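Serine protease (Nocardiopsis alba, PDB 2OUA) probably cleaves peptide bonds within proteins as a serine endopeptidase of the S1 family, this chain being its trypsin-like protease domain. Local coordinates at residues A[7-12]-A[50-55]; A[74-79]-A[83-88]; A[29-34]-A[176-181]. One frame throughout, in Å; residues are numbered along the deposited sequence.

Overall arrangement
All three contacts belong to one trypsin-like protease domain. Contacts 1 and 3 reach the same antiparallel sheet, their centres about 13 Å apart, and are joined by a probable hydrogen bond of 2.9 Å between Tyr9 OH and Thr32 OG1; Phe52 CE2 also packs 3.9 Å from Thr32 CG2. Both lie near the predicted charge-relay residues: the side chains of Tyr9 and Thr32 are each about 7 Å from that of Ser143. The bound inhibitor AES is about 10 Å from the Tyr9 side chain. Contact 2, a hairpin away from the annotated sites, has its centre about 20 Å from that of contact 1 and meets it where Leu7 CD2 packs 4.3 Å from Ser78 CB.

Contact 1 (A[7-12]-A[50-55]); sequences LAYTMG and GVFERS
Segments 7-12 and 50-55 meet through Tyr9, Met11 and Phe52 alone, with the backbones well separated: the nearest CA atoms, of Met11 and Val51, are 9.2 Å apart, and no hydrogen bond crosses. The phenol end of Tyr9 carries the main approach, its OH lying 3.6 Å from CZ of Phe52 and its CE1 4.1 Å from the same carbon. These two side chains cross at about a right angle. Phe52 reaches inward because its CG stands beside the backbone N, anti to the carbonyl carbon (chi1 -83°), which brings the far end of the ring to the tyrosine although its first bond does not aim there. Met11 adds a looser touch, CG to CE1 of Phe52 at 4.4 Å. The buried hydroxyl of Tyr9 is satisfied by a hydrogen bond with Thr32 OG1, and Phe30 meets the Tyr9 ring with its plane inclined by about 50°. Val43 touches Tyr9 and Phe52, while Ala63 and Val65 of strand 62-69 pack on Phe52. Aromatic and aliphatic side chains thus fill the interior of a curled antiparallel sheet, as in the N-terminal barrel of the chymotrypsin-like fold, near but not touching the predicted charge-relay residues His35 and Ser143.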
loop_
_atom_site.group_PDB
_atom_site.type_symbol
_atom_site.label_atom_id
_atom_site.label_comp_id
_atom_site.label_asym_id
_atom_site.label_seq_id
_atom_site.Cartn_x
_atom_site.Cartn_y
_atom_site.Cartn_z
ATOM N N LEU A 7 -4.219 -2.648 7.235
ATOM C CA LEU A 7 -4.049 -3.638 8.291
ATOM C C LEU A 7 -2.675 -4.291 8.251
ATOM O O LEU A 7 -2.068 -4.440 7.192
ATOM C CB LEU A 7 -5.132 -4.714 8.206
ATOM C CG LEU A 7 -6.579 -4.245 8.388
ATOM C CD1 LEU A 7 -7.489 -5.462 8.477
ATOM C CD2 LEU A 7 -6.707 -3.398 9.647
ATOM N N ALA A 8 -2.195 -4.685 9.421
ATOM C CA ALA A 8 -0.892 -5.314 9.535
ATOM C C ALA A 8 -0.880 -6.756 9.052
ATOM O O ALA A 8 -1.885 -7.465 9.134
ATOM C CB ALA A 8 -0.424 -5.269 10.989
ATOM N N TYR A 9 0.269 -7.170 8.528
ATOM C CA TYR A 9 0.483 -8.544 8.097
ATOM C C TYR A 9 1.951 -8.796 8.406
ATOM O O TYR A 9 2.744 -7.857 8.467
ATOM C CB TYR A 9 0.158 -8.744 6.605
ATOM C CG TYR A 9 1.078 -8.079 5.604
ATOM C CD1 TYR A 9 2.297 -8.659 5.246
ATOM C CD2 TYR A 9 0.696 -6.905 4.961
ATOM C CE1 TYR A 9 3.112 -8.081 4.261
ATOM C CE2 TYR A 9 1.494 -6.324 3.984
ATOM C CZ TYR A 9 2.697 -6.915 3.636
ATOM O OH TYR A 9 3.470 -6.330 2.660
ATOM N N THR A 10 2.318 -10.050 8.638
ATOM C CA THR A 10 3.698 -10.351 8.981
ATOM C C THR A 10 4.352 -11.321 8.014
ATOM O O THR A 10 3.690 -12.173 7.425
ATOM C CB THR A 10 3.790 -10.926 10.407
ATOM O OG1 THR A 10 2.947 -12.077 10.511
ATOM C CG2 THR A 10 3.337 -9.887 11.429
ATOM N N MET A 11 5.665 -11.179 7.869
ATOM C CA MET A 11 6.450 -12.017 6.972
ATOM C C MET A 11 7.905 -11.990 7.419
ATOM O O MET A 11 8.816 -11.983 6.591
ATOM C CB MET A 11 6.346 -11.481 5.545
ATOM C CG MET A 11 6.376 -9.953 5.440
ATOM S SD MET A 11 7.686 -9.149 6.407
ATOM C CE MET A 11 7.094 -7.460 6.423
ATOM N N GLY A 12 8.117 -11.994 8.730
ATOM C CA GLY A 12 9.468 -11.906 9.253
ATOM C C GLY A 12 9.686 -10.411 9.396
ATOM O O GLY A 12 10.701 -9.851 8.972
ATOM N N GLY A 50 -0.789 -16.063 2.953
ATOM C CA GLY A 50 -0.567 -15.704 1.566
ATOM C C GLY A 50 0.892 -15.779 1.191
ATOM O O GLY A 50 1.738 -16.121 2.020
ATOM N N VAL A 51 1.190 -15.444 -0.058
ATOM C CA VAL A 51 2.557 -15.477 -0.553
ATOM C C VAL A 51 2.776 -14.365 -1.567
ATOM O O VAL A 51 1.877 -14.040 -2.345
ATOM C CB VAL A 51 2.858 -16.836 -1.225
ATOM C CG1 VAL A 51 1.871 -17.074 -2.359
ATOM C CG2 VAL A 51 4.284 -16.862 -1.754
ATOM N N PHE A 52 3.964 -13.768 -1.550
ATOM C CA PHE A 52 4.282 -12.717 -2.507
ATOM C C PHE A 52 4.383 -13.371 -3.883
ATOM O O PHE A 52 5.331 -14.112 -4.163
ATOM C CB PHE A 52 5.614 -12.036 -2.154
ATOM C CG PHE A 52 5.490 -10.956 -1.114
ATOM C CD1 PHE A 52 5.300 -11.270 0.226
ATOM C CD2 PHE A 52 5.541 -9.612 -1.486
ATOM C CE1 PHE A 52 5.158 -10.265 1.188
ATOM C CE2 PHE A 52 5.400 -8.597 -0.531
ATOM C CZ PHE A 52 5.208 -8.925 0.808
ATOM N N GLU A 53 3.388 -13.111 -4.726
ATOM C CA GLU A 53 3.349 -13.669 -6.078
ATOM C C GLU A 53 4.184 -12.816 -7.019
ATOM O O GLU A 53 4.871 -13.330 -7.901
ATOM C CB GLU A 53 1.905 -13.731 -6.585
ATOM C CG GLU A 53 1.786 -14.200 -8.030
ATOM C CD GLU A 53 0.348 -14.283 -8.517
ATOM O OE1 GLU A 53 0.147 -14.590 -9.712
ATOM O OE2 GLU A 53 -0.580 -14.046 -7.717
ATOM N N ARG A 54 4.117 -11.505 -6.820
ATOM C CA ARG A 54 4.864 -10.557 -7.627
ATOM C C ARG A 54 5.556 -9.590 -6.674
ATOM O O ARG A 54 4.999 -9.237 -5.632
ATOM C CB ARG A 54 3.918 -9.764 -8.533
ATOM C CG ARG A 54 3.132 -10.595 -9.530
ATOM C CD ARG A 54 3.883 -10.752 -10.838
ATOM N NE ARG A 54 3.000 -11.221 -11.901
ATOM C CZ ARG A 54 3.252 -11.080 -13.198
ATOM N NH1 ARG A 54 4.366 -10.481 -13.596
ATOM N NH2 ARG A 54 2.385 -11.528 -14.095
ATOM N N SER A 55 6.770 -9.175 -7.019
ATOM C CA SER A 55 7.493 -8.225 -6.183
ATOM C C SER A 55 8.656 -7.618 -6.935
ATOM O O SER A 55 9.453 -8.334 -7.539
ATOM C CB SER A 55 8.017 -8.888 -4.908
ATOM O OG SER A 55 8.653 -7.924 -4.069
#

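Contact 2 (A[74-79]-A[83-88]); sequences TNLVSR and GGYATV
Strands 76-78 and 85-87 form an antiparallel hairpin, their short axes 4.5 Å apart at closest approach and 151° between directions. Val77 and Ala86 are the hydrogen-bonded pair, Ala86 N to Val77 O at 2.8 Å and Val77 N to Ala86 O at 3.0 Å; Leu76-Thr87 and Ser78-Tyr85 are non-hydrogen-bonded pairs on either side. Further backbone bonds extend the pairing, from Val88 N to Asn75 O and from Arg79 N to Gly84 O. Two polar side chains clasp the opposing backbone. Asn75 ND2 donates to Val88 O at 3.0 Å, arriving from above the carbonyl plane, so Val88 is gripped at both its N and its O. At the other end, Arg79 bends at chi3 (72°) and brings NH1 to Gly83 O at 2.6 Å, with the acceptor at the guanidinium edge and the donor in the carbonyl plane. Apolar contacts divide between the two faces. Leu76, Ser78, Tyr85 and Thr87 share one: Leu76 CD1 lies over a face of the Tyr85 ring toward its rim, and Leu76 CD2 touches Thr87 CG2 at 3.9 Å. Val77 and Ala86 point to the other face, where Val77 CG2 meets Val88 CG2 at 3.9 Å. Phe19 of strand 14-22 packs on both valines, Trp109 of strand 108-116 on Val77, Arg79 and Ala86, and Ile148 of strand 146-149 on Ala86. Ile4 of strand 2-5 touches Tyr85, while Gly5 bonds to the backbone of Leu76 and Ser78; the hairpin therefore lies against strands of both main sheets.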
loop_
_atom_site.group_PDB
_atom_site.type_symbol
_atom_site.label_atom_id
_atom_site.label_comp_id
_atom_site.label_asym_id
_atom_site.label_seq_id
_atom_site.Cartn_x
_atom_site.Cartn_y
_atom_site.Cartn_z
ATOM N N THR A 74 -12.327 -7.099 0.696
ATOM C CA THR A 74 -13.251 -6.018 1.018
ATOM C C THR A 74 -12.813 -4.832 0.175
ATOM O O THR A 74 -11.731 -4.860 -0.419
ATOM C CB THR A 74 -13.173 -5.578 2.501
ATOM O OG1 THR A 74 -11.993 -4.784 2.706
ATOM C CG2 THR A 74 -13.135 -6.790 3.426
ATOM N N ASN A 75 -13.643 -3.797 0.108
ATOM C CA ASN A 75 -13.278 -2.601 -0.639
ATOM C C ASN A 75 -13.082 -1.507 0.405
ATOM O O ASN A 75 -13.410 -0.343 0.183
ATOM C CB ASN A 75 -14.386 -2.215 -1.631
ATOM C CG ASN A 75 -15.575 -1.559 -0.958
ATOM O OD1 ASN A 75 -16.045 -2.014 0.084
ATOM N ND2 ASN A 75 -16.081 -0.488 -1.566
ATOM N N LEU A 76 -12.529 -1.901 1.547
ATOM C CA LEU A 76 -12.308 -0.982 2.654
ATOM C C LEU A 76 -10.848 -0.681 2.985
ATOM O O LEU A 76 -9.945 -1.457 2.677
ATOM C CB LEU A 76 -12.976 -1.530 3.918
ATOM C CG LEU A 76 -14.455 -1.908 3.839
ATOM C CD1 LEU A 76 -14.890 -2.529 5.166
ATOM C CD2 LEU A 76 -15.286 -0.676 3.523
ATOM N N VAL A 77 -10.653 0.459 3.642
ATOM C CA VAL A 77 -9.354 0.922 4.114
ATOM C C VAL A 77 -9.615 1.457 5.520
ATOM O O VAL A 77 -10.474 2.320 5.704
ATOM C CB VAL A 77 -8.793 2.069 3.237
ATOM C CG1 VAL A 77 -7.508 2.638 3.869
ATOM C CG2 VAL A 77 -8.508 1.553 1.834
ATOM N N SER A 78 -8.889 0.943 6.510
ATOM C CA SER A 78 -9.076 1.388 7.890
ATOM C C SER A 78 -8.601 2.814 8.127
ATOM O O SER A 78 -7.547 3.213 7.633
ATOM C CB SER A 78 -8.339 0.459 8.853
ATOM O OG SER A 78 -8.481 0.908 10.191
ATOM N N ARG A 79 -9.383 3.575 8.892
ATOM C CA ARG A 79 -9.024 4.952 9.218
ATOM C C ARG A 79 -8.537 5.035 10.663
ATOM O O ARG A 79 -8.373 6.120 11.221
ATOM C CB ARG A 79 -10.220 5.883 8.990
ATOM C CG ARG A 79 -10.654 5.928 7.530
ATOM C CD ARG A 79 -11.917 6.759 7.312
ATOM N NE ARG A 79 -11.693 8.195 7.464
ATOM C CZ ARG A 79 -12.004 8.902 8.552
ATOM N NH1 ARG A 79 -12.558 8.309 9.603
ATOM N NH2 ARG A 79 -11.773 10.211 8.582
ATOM N N GLY A 83 -11.344 6.638 13.077
ATOM C CA GLY A 83 -12.510 5.774 13.102
ATOM C C GLY A 83 -13.101 5.322 11.779
ATOM O O GLY A 83 -13.006 6.006 10.757
ATOM N N GLY A 84 -13.711 4.144 11.813
ATOM C CA GLY A 84 -14.362 3.607 10.636
ATOM C C GLY A 84 -13.462 3.254 9.481
ATOM O O GLY A 84 -12.283 2.945 9.668
ATOM N N TYR A 85 -14.027 3.305 8.278
ATOM C CA TYR A 85 -13.292 2.962 7.071
ATOM C C TYR A 85 -13.582 3.867 5.891
ATOM O O TYR A 85 -14.615 4.525 5.833
ATOM C CB TYR A 85 -13.643 1.538 6.634
ATOM C CG TYR A 85 -13.437 0.494 7.692
ATOM C CD1 TYR A 85 -14.383 0.295 8.700
ATOM C CD2 TYR A 85 -12.290 -0.292 7.698
ATOM C CE1 TYR A 85 -14.188 -0.666 9.688
ATOM C CE2 TYR A 85 -12.082 -1.253 8.679
ATOM C CZ TYR A 85 -13.034 -1.435 9.668
ATOM O OH TYR A 85 -12.826 -2.389 10.636
ATOM N N ALA A 86 -12.649 3.886 4.944
ATOM C CA ALA A 86 -12.831 4.630 3.714
ATOM C C ALA A 86 -13.220 3.513 2.755
ATOM O O ALA A 86 -12.827 2.363 2.955
ATOM C CB ALA A 86 -11.524 5.272 3.269
ATOM N N THR A 87 -14.003 3.830 1.737
ATOM C CA THR A 87 -14.411 2.815 0.775
ATOM C C THR A 87 -13.674 3.029 -0.540
ATOM O O THR A 87 -13.395 4.162 -0.925
ATOM C CB THR A 87 -15.925 2.875 0.518
ATOM O OG1 THR A 87 -16.284 4.205 0.131
ATOM C CG2 THR A 87 -16.690 2.504 1.778
ATOM N N VAL A 88 -13.350 1.932 -1.217
ATOM C CA VAL A 88 -12.648 1.991 -2.493
ATOM C C VAL A 88 -13.643 1.743 -3.616
ATOM O O VAL A 88 -14.262 0.678 -3.680
ATOM C CB VAL A 88 -11.534 0.917 -2.569
ATOM C CG1 VAL A 88 -10.789 1.024 -3.902
ATOM C CG2 VAL A 88 -10.571 1.088 -1.405
#

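Contact 3 (A[29-34]-A[176-181]); sequences GFVTAG and NPMLNS
Met178 of helix 176-181 reaches across to Val31 and Thr32 of strand 28-32 with the end of its side chain. Its methyl CE lies 4.0 Å from Val31 CB, and its sulfur SD sits at 4.1 Å both from that carbon and from the carbonyl O of Thr32. No hydrogen bond crosses between the segments, and the nearest CA atoms, of Val31 and Met178, are 7.8 Å apart: one long thioether spans the gap. Met178 runs out from the helix with chi2 extended (-171°) and turns at chi3 (-84°), which swings the methyl onto the valine. The first side-chain bond of Val31 heads toward the helix, whereas that of Thr32 heads away, so that Thr32 presents only its backbone to the methionine. Outside the touching residues, Phe19, Phe64 and Leu184 pack on Val31, and Ala62 on Met178. The strand is held by backbone hydrogen bonds of Val31 with Phe19 and of Thr32 with Ala63, while Thr32 OG1, besides its partner Tyr9, bonds to Ser16 O. On the helix, Asn180 N bonds to Asn176 O at 2.9 Å, and Asn176 OD1 bonds to Ser91 OG. The short helix near the C terminus thus packs on the outside of the N-terminal barrel, an arrangement recalling the C-terminal helix of chymotrypsin-like proteases, on a strand that leads toward the predicted catalytic His35.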
loop_
_atom_site.group_PDB
_atom_site.type_symbol
_atom_site.label_atom_id
_atom_site.label_comp_id
_atom_site.label_asym_id
_atom_site.label_seq_id
_atom_site.Cartn_x
_atom_site.Cartn_y
_atom_site.Cartn_z
ATOM N N GLY A 29 -6.147 -11.482 -3.096
ATOM C CA GLY A 29 -4.868 -11.081 -2.541
ATOM C C GLY A 29 -4.889 -9.589 -2.298
ATOM O O GLY A 29 -5.959 -9.003 -2.113
ATOM N N PHE A 30 -3.720 -8.959 -2.290
ATOM C CA PHE A 30 -3.662 -7.514 -2.095
ATOM C C PHE A 30 -2.337 -6.945 -2.565
ATOM O O PHE A 30 -1.313 -7.627 -2.530
ATOM C CB PHE A 30 -3.903 -7.156 -0.618
ATOM C CG PHE A 30 -2.885 -7.734 0.342
ATOM C CD1 PHE A 30 -1.621 -7.161 0.475
ATOM C CD2 PHE A 30 -3.208 -8.836 1.131
ATOM C CE1 PHE A 30 -0.690 -7.675 1.387
ATOM C CE2 PHE A 30 -2.284 -9.362 2.046
ATOM C CZ PHE A 30 -1.022 -8.779 2.175
ATOM N N VAL A 31 -2.366 -5.703 -3.039
ATOM C CA VAL A 31 -1.142 -5.050 -3.476
ATOM C C VAL A 31 -0.520 -4.412 -2.246
ATOM O O VAL A 31 -1.223 -4.044 -1.304
ATOM C CB VAL A 31 -1.405 -3.971 -4.563
ATOM C CG1 VAL A 31 -1.854 -4.647 -5.854
ATOM C CG2 VAL A 31 -2.449 -2.978 -4.084
ATOM N N THR A 32 0.801 -4.298 -2.255
ATOM C CA THR A 32 1.538 -3.731 -1.135
ATOM C C THR A 32 2.900 -3.310 -1.674
ATOM O O THR A 32 3.101 -3.295 -2.884
ATOM C CB THR A 32 1.704 -4.791 -0.008
ATOM O OG1 THR A 32 2.290 -4.185 1.151
ATOM C CG2 THR A 32 2.581 -5.947 -0.479
ATOM N N ALA A 33 3.831 -2.962 -0.790
ATOM C CA ALA A 33 5.164 -2.548 -1.226
ATOM C C ALA A 33 6.069 -3.751 -1.456
ATOM O O ALA A 33 6.042 -4.721 -0.693
ATOM C CB ALA A 33 5.791 -1.622 -0.190
ATOM N N GLY A 34 6.885 -3.680 -2.502
ATOM C CA GLY A 34 7.793 -4.770 -2.809
ATOM C C GLY A 34 8.916 -4.956 -1.800
ATOM O O GLY A 34 9.468 -6.052 -1.679
ATOM N N ASN A 176 -2.056 2.129 -10.085
ATOM C CA ASN A 176 -2.415 1.752 -11.448
ATOM C C ASN A 176 -1.345 0.989 -12.213
ATOM O O ASN A 176 -1.661 0.053 -12.948
ATOM C CB ASN A 176 -2.884 2.976 -12.238
ATOM C CG ASN A 176 -4.281 3.407 -11.837
ATOM O OD1 ASN A 176 -5.054 2.601 -11.318
ATOM N ND2 ASN A 176 -4.621 4.670 -12.084
ATOM N N PRO A 177 -0.066 1.375 -12.067
ATOM C CA PRO A 177 0.966 0.637 -12.794
ATOM C C PRO A 177 0.986 -0.846 -12.402
ATOM O O PRO A 177 1.326 -1.705 -13.220
ATOM C CB PRO A 177 2.247 1.362 -12.400
ATOM C CG PRO A 177 1.778 2.786 -12.259
ATOM C CD PRO A 177 0.483 2.615 -11.487
ATOM N N MET A 178 0.626 -1.142 -11.155
ATOM C CA MET A 178 0.603 -2.525 -10.685
ATOM C C MET A 178 -0.614 -3.249 -11.257
ATOM O O MET A 178 -0.503 -4.375 -11.741
ATOM C CB MET A 178 0.549 -2.589 -9.152
ATOM C CG MET A 178 1.775 -2.029 -8.443
ATOM S SD MET A 178 1.771 -2.371 -6.659
ATOM C CE MET A 178 0.775 -1.021 -6.052
ATOM N N LEU A 179 -1.772 -2.602 -11.192
ATOM C CA LEU A 179 -3.001 -3.191 -11.705
ATOM C C LEU A 179 -2.855 -3.496 -13.190
ATOM O O LEU A 179 -3.262 -4.557 -13.661
ATOM C CB LEU A 179 -4.178 -2.236 -11.498
ATOM C CG LEU A 179 -4.436 -1.792 -10.054
ATOM C CD1 LEU A 179 -5.562 -0.771 -10.015
ATOM C CD2 LEU A 179 -4.774 -3.003 -9.208
ATOM N N ASN A 180 -2.265 -2.557 -13.921
ATOM C CA ASN A 180 -2.083 -2.726 -15.357
ATOM C C ASN A 180 -1.032 -3.773 -15.713
ATOM O O ASN A 180 -1.323 -4.736 -16.420
ATOM C CB ASN A 180 -1.721 -1.388 -16.010
ATOM C CG ASN A 180 -2.822 -0.350 -15.866
ATOM O OD1 ASN A 180 -4.002 -0.663 -16.008
ATOM N ND2 ASN A 180 -2.439 0.894 -15.597
ATOM N N SER A 181 0.188 -3.586 -15.219
ATOM C CA SER A 181 1.281 -4.508 -15.515
ATOM C C SER A 181 1.022 -5.953 -15.103
ATOM O O SER A 181 1.347 -6.884 -15.845
ATOM C CB SER A 181 2.572 -4.028 -14.848
ATOM O OG SER A 181 3.010 -2.804 -15.408
#